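Local structure of L-lysine 6-monooxygenase (Pseudomonas syringae pv. tomato, 5CQF) at residues 354-362 and 371-379. The protein probably hydroxylates the side-chain amine of L-lysine or a related amino acid, using FAD and NADPH, as a step of siderophore biosynthesis. Residues are numbered along the deposited sequence; the frame is centred on the assembly and turned at random.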
loop_
_atom_site.group_PDB
_atom_site.type_symbol
_atom_site.label_atom_id
_atom_site.label_comp_id
_atom_site.label_asym_id
_atom_site.label_seq_id
_atom_site.Cartn_x
_atom_site.Cartn_y
_atom_site.Cartn_z
ATOM N N GLN A 354 7.458 29.839 20.141
ATOM C CA GLN A 354 7.354 29.355 21.526
ATOM C C GLN A 354 7.555 30.555 22.457
ATOM O O GLN A 354 8.560 31.252 22.408
ATOM C CB GLN A 354 8.293 28.163 21.865
ATOM C CG GLN A 354 9.783 28.293 21.493
ATOM C CD GLN A 354 10.737 27.325 22.253
ATOM O OE1 GLN A 354 10.453 26.125 22.430
ATOM N NE2 GLN A 354 11.895 27.860 22.682
ATOM N N TYR A 355 6.551 30.830 23.272
ATOM C CA TYR A 355 6.653 31.893 24.231
ATOM C C TYR A 355 7.564 31.412 25.346
ATOM O O TYR A 355 7.648 30.213 25.629
ATOM C CB TYR A 355 5.275 32.219 24.792
ATOM C CG TYR A 355 4.377 33.000 23.860
ATOM C CD1 TYR A 355 4.817 34.192 23.279
ATOM C CD2 TYR A 355 3.065 32.590 23.614
ATOM C CE1 TYR A 355 3.987 34.937 22.452
ATOM C CE2 TYR A 355 2.226 33.322 22.785
ATOM C CZ TYR A 355 2.691 34.494 22.203
ATOM O OH TYR A 355 1.870 35.246 21.387
ATOM N N LEU A 356 8.286 32.341 25.955
ATOM C CA LEU A 356 9.028 32.021 27.177
ATOM C C LEU A 356 8.033 32.125 28.321
ATOM O O LEU A 356 7.975 31.247 29.169
ATOM C CB LEU A 356 10.237 32.962 27.379
ATOM C CG LEU A 356 11.272 32.889 26.250
ATOM C CD1 LEU A 356 12.446 33.817 26.520
ATOM C CD2 LEU A 356 11.762 31.459 25.997
ATOM N N ILE A 357 7.268 33.216 28.310
ATOM C CA ILE A 357 6.171 33.445 29.223
ATOM C C ILE A 357 4.979 33.877 28.389
ATOM O O ILE A 357 5.032 34.918 27.747
ATOM C CB ILE A 357 6.481 34.587 30.201
ATOM C CG1 ILE A 357 7.634 34.186 31.113
ATOM C CG2 ILE A 357 5.239 34.913 31.037
ATOM C CD1 ILE A 357 8.116 35.290 32.036
ATOM N N PRO A 358 3.897 33.098 28.393
ATOM C CA PRO A 358 2.818 33.504 27.513
ATOM C C PRO A 358 2.322 34.883 27.890
ATOM O O PRO A 358 2.350 35.230 29.062
ATOM C CB PRO A 358 1.734 32.444 27.748
ATOM C CG PRO A 358 2.429 31.285 28.377
ATOM C CD PRO A 358 3.641 31.820 29.068
ATOM N N PRO A 359 1.891 35.678 26.902
ATOM C CA PRO A 359 1.437 37.047 27.186
ATOM C C PRO A 359 0.364 37.102 28.258
ATOM O O PRO A 359 0.389 38.014 29.072
ATOM C CB PRO A 359 0.851 37.524 25.854
ATOM C CG PRO A 359 1.554 36.705 24.825
ATOM C CD PRO A 359 1.859 35.372 25.462
ATOM N N LEU A 360 -0.573 36.147 28.254
ATOM C CA LEU A 360 -1.661 36.140 29.248
ATOM C C LEU A 360 -1.179 35.998 30.695
ATOM O O LEU A 360 -1.906 36.327 31.612
ATOM C CB LEU A 360 -2.704 35.050 28.939
ATOM C CG LEU A 360 -3.653 35.307 27.762
ATOM C CD1 LEU A 360 -4.637 34.157 27.601
ATOM C CD2 LEU A 360 -4.402 36.621 27.929
ATOM N N LEU A 361 0.035 35.509 30.902
ATOM C CA LEU A 361 0.590 35.405 32.240
ATOM C C LEU A 361 1.506 36.579 32.621
ATOM O O LEU A 361 2.171 36.523 33.653
ATOM C CB LEU A 361 1.336 34.076 32.365
ATOM C CG LEU A 361 0.415 32.872 32.243
ATOM C CD1 LEU A 361 1.209 31.589 32.308
ATOM C CD2 LEU A 361 -0.623 32.878 33.340
ATOM N N SER A 362 1.525 37.634 31.800
ATOM C CA SER A 362 2.374 38.828 31.998
ATOM C C SER A 362 2.345 39.345 33.411
ATOM O O SER A 362 3.387 39.581 34.016
ATOM C CB SER A 362 1.889 39.968 31.112
ATOM O OG SER A 362 2.234 39.745 29.775
ATOM N N ASP A 371 12.797 29.437 34.423
ATOM C CA ASP A 371 13.627 28.412 33.828
ATOM C C ASP A 371 14.931 29.104 33.399
ATOM O O ASP A 371 15.109 30.299 33.615
ATOM C CB ASP A 371 12.908 27.777 32.618
ATOM C CG ASP A 371 13.432 26.357 32.266
ATOM O OD1 ASP A 371 14.439 25.876 32.866
ATOM O OD2 ASP A 371 12.824 25.717 31.365
ATOM N N VAL A 372 15.823 28.370 32.756
ATOM C CA VAL A 372 17.146 28.898 32.418
ATOM C C VAL A 372 17.096 30.096 31.458
ATOM O O VAL A 372 18.079 30.834 31.320
ATOM C CB VAL A 372 18.061 27.791 31.833
ATOM C CG1 VAL A 372 18.036 26.559 32.744
ATOM C CG2 VAL A 372 17.657 27.433 30.396
ATOM N N ASP A 373 15.955 30.293 30.792
ATOM C CA ASP A 373 15.838 31.390 29.838
ATOM C C ASP A 373 14.916 32.516 30.348
ATOM O O ASP A 373 14.502 33.387 29.581
ATOM C CB ASP A 373 15.375 30.850 28.477
ATOM C CG ASP A 373 14.077 30.079 28.576
ATOM O OD1 ASP A 373 13.382 30.221 29.623
ATOM O OD2 ASP A 373 13.783 29.305 27.635
ATOM N N GLY A 374 14.602 32.498 31.638
ATOM C CA GLY A 374 13.653 33.452 32.216
ATOM C C GLY A 374 12.203 33.034 32.047
ATOM O O GLY A 374 11.336 33.507 32.786
ATOM N N GLY A 375 11.927 32.140 31.097
ATOM C CA GLY A 375 10.563 31.685 30.852
ATOM C C GLY A 375 9.979 30.751 31.908
ATOM O O GLY A 375 10.548 30.541 32.977
ATOM N N LEU A 376 8.837 30.164 31.570
ATOM C CA LEU A 376 8.103 29.305 32.477
ATOM C C LEU A 376 8.883 28.053 32.769
ATOM O O LEU A 376 9.535 27.520 31.891
ATOM C CB LEU A 376 6.742 28.921 31.883
ATOM C CG LEU A 376 5.470 29.609 32.401
ATOM C CD1 LEU A 376 5.694 31.048 32.827
ATOM C CD2 LEU A 376 4.363 29.521 31.345
ATOM N N LEU A 377 8.792 27.596 34.013
ATOM C CA LEU A 377 9.409 26.359 34.451
ATOM C C LEU A 377 8.310 25.312 34.623
ATOM O O LEU A 377 7.493 25.383 35.531
ATOM C CB LEU A 377 10.156 26.586 35.761
ATOM C CG LEU A 377 10.963 25.416 36.329
ATOM C CD1 LEU A 377 11.879 24.771 35.292
ATOM C CD2 LEU A 377 11.777 25.945 37.512
ATOM N N ILE A 378 8.278 24.352 33.717
ATOM C CA ILE A 378 7.115 23.443 33.600
ATOM C C ILE A 378 7.538 22.010 33.902
ATOM O O ILE A 378 8.532 21.534 33.370
ATOM C CB ILE A 378 6.447 23.557 32.207
ATOM C CG1 ILE A 378 6.070 25.022 31.945
ATOM C CG2 ILE A 378 5.197 22.693 32.133
ATOM C CD1 ILE A 378 5.675 25.354 30.521
ATOM N N ASP A 379 6.792 21.316 34.758
ATOM C CA ASP A 379 7.195 19.967 35.123
ATOM C C ASP A 379 6.611 18.947 34.127
ATOM O O ASP A 379 6.027 19.337 33.095
ATOM C CB ASP A 379 6.870 19.688 36.593
ATOM C CG ASP A 379 5.431 19.429 36.831
ATOM O OD1 ASP A 379 4.739 19.176 35.833
ATOM O OD2 ASP A 379 4.995 19.451 38.018
#
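D373 OD1 is gripped twice: it takes the backbone N-H of G375 at 2.8 Å, on its anti side and well out of the carboxylate plane, closing an Asx turn, and forms a salt bridge with R402, which ties the carboxylate to helix 401-404. Across the contact L356 crosses D373 at a slant, its CD2 3.4 Å from D373 OD2; L356 CG lies anti to its own carbonyl carbon (chi1 -61°), which carries CD2 to the carboxylate. L356 O accepts the N-H of L376 at 2.8 Å, fairly straight (158° at the hydrogen), the donor tilted from the carbonyl plane. It is the one hydrogen bond between 354-362 and 371-379. L356 O also lies 3.1 Å from G375 CA, an approach allowed by the lack of a side chain on G375. Residues D371 to G374 form a type I beta turn, and both segments belong to the connection from strand 345-348 of one parallel sheet to strand 393-396, at the edge of the other. L376 CD2 meets P358 CD tip to tip at 3.3 Å, a tight fit. The L361 side chain crosses that of L376 at about a right angle, its CD1 3.9 Å from L376 CD2. L376 CD1 lies 4.1 Å from I357 CG1. P358 and L361 also pack on L166 of strand 163-166.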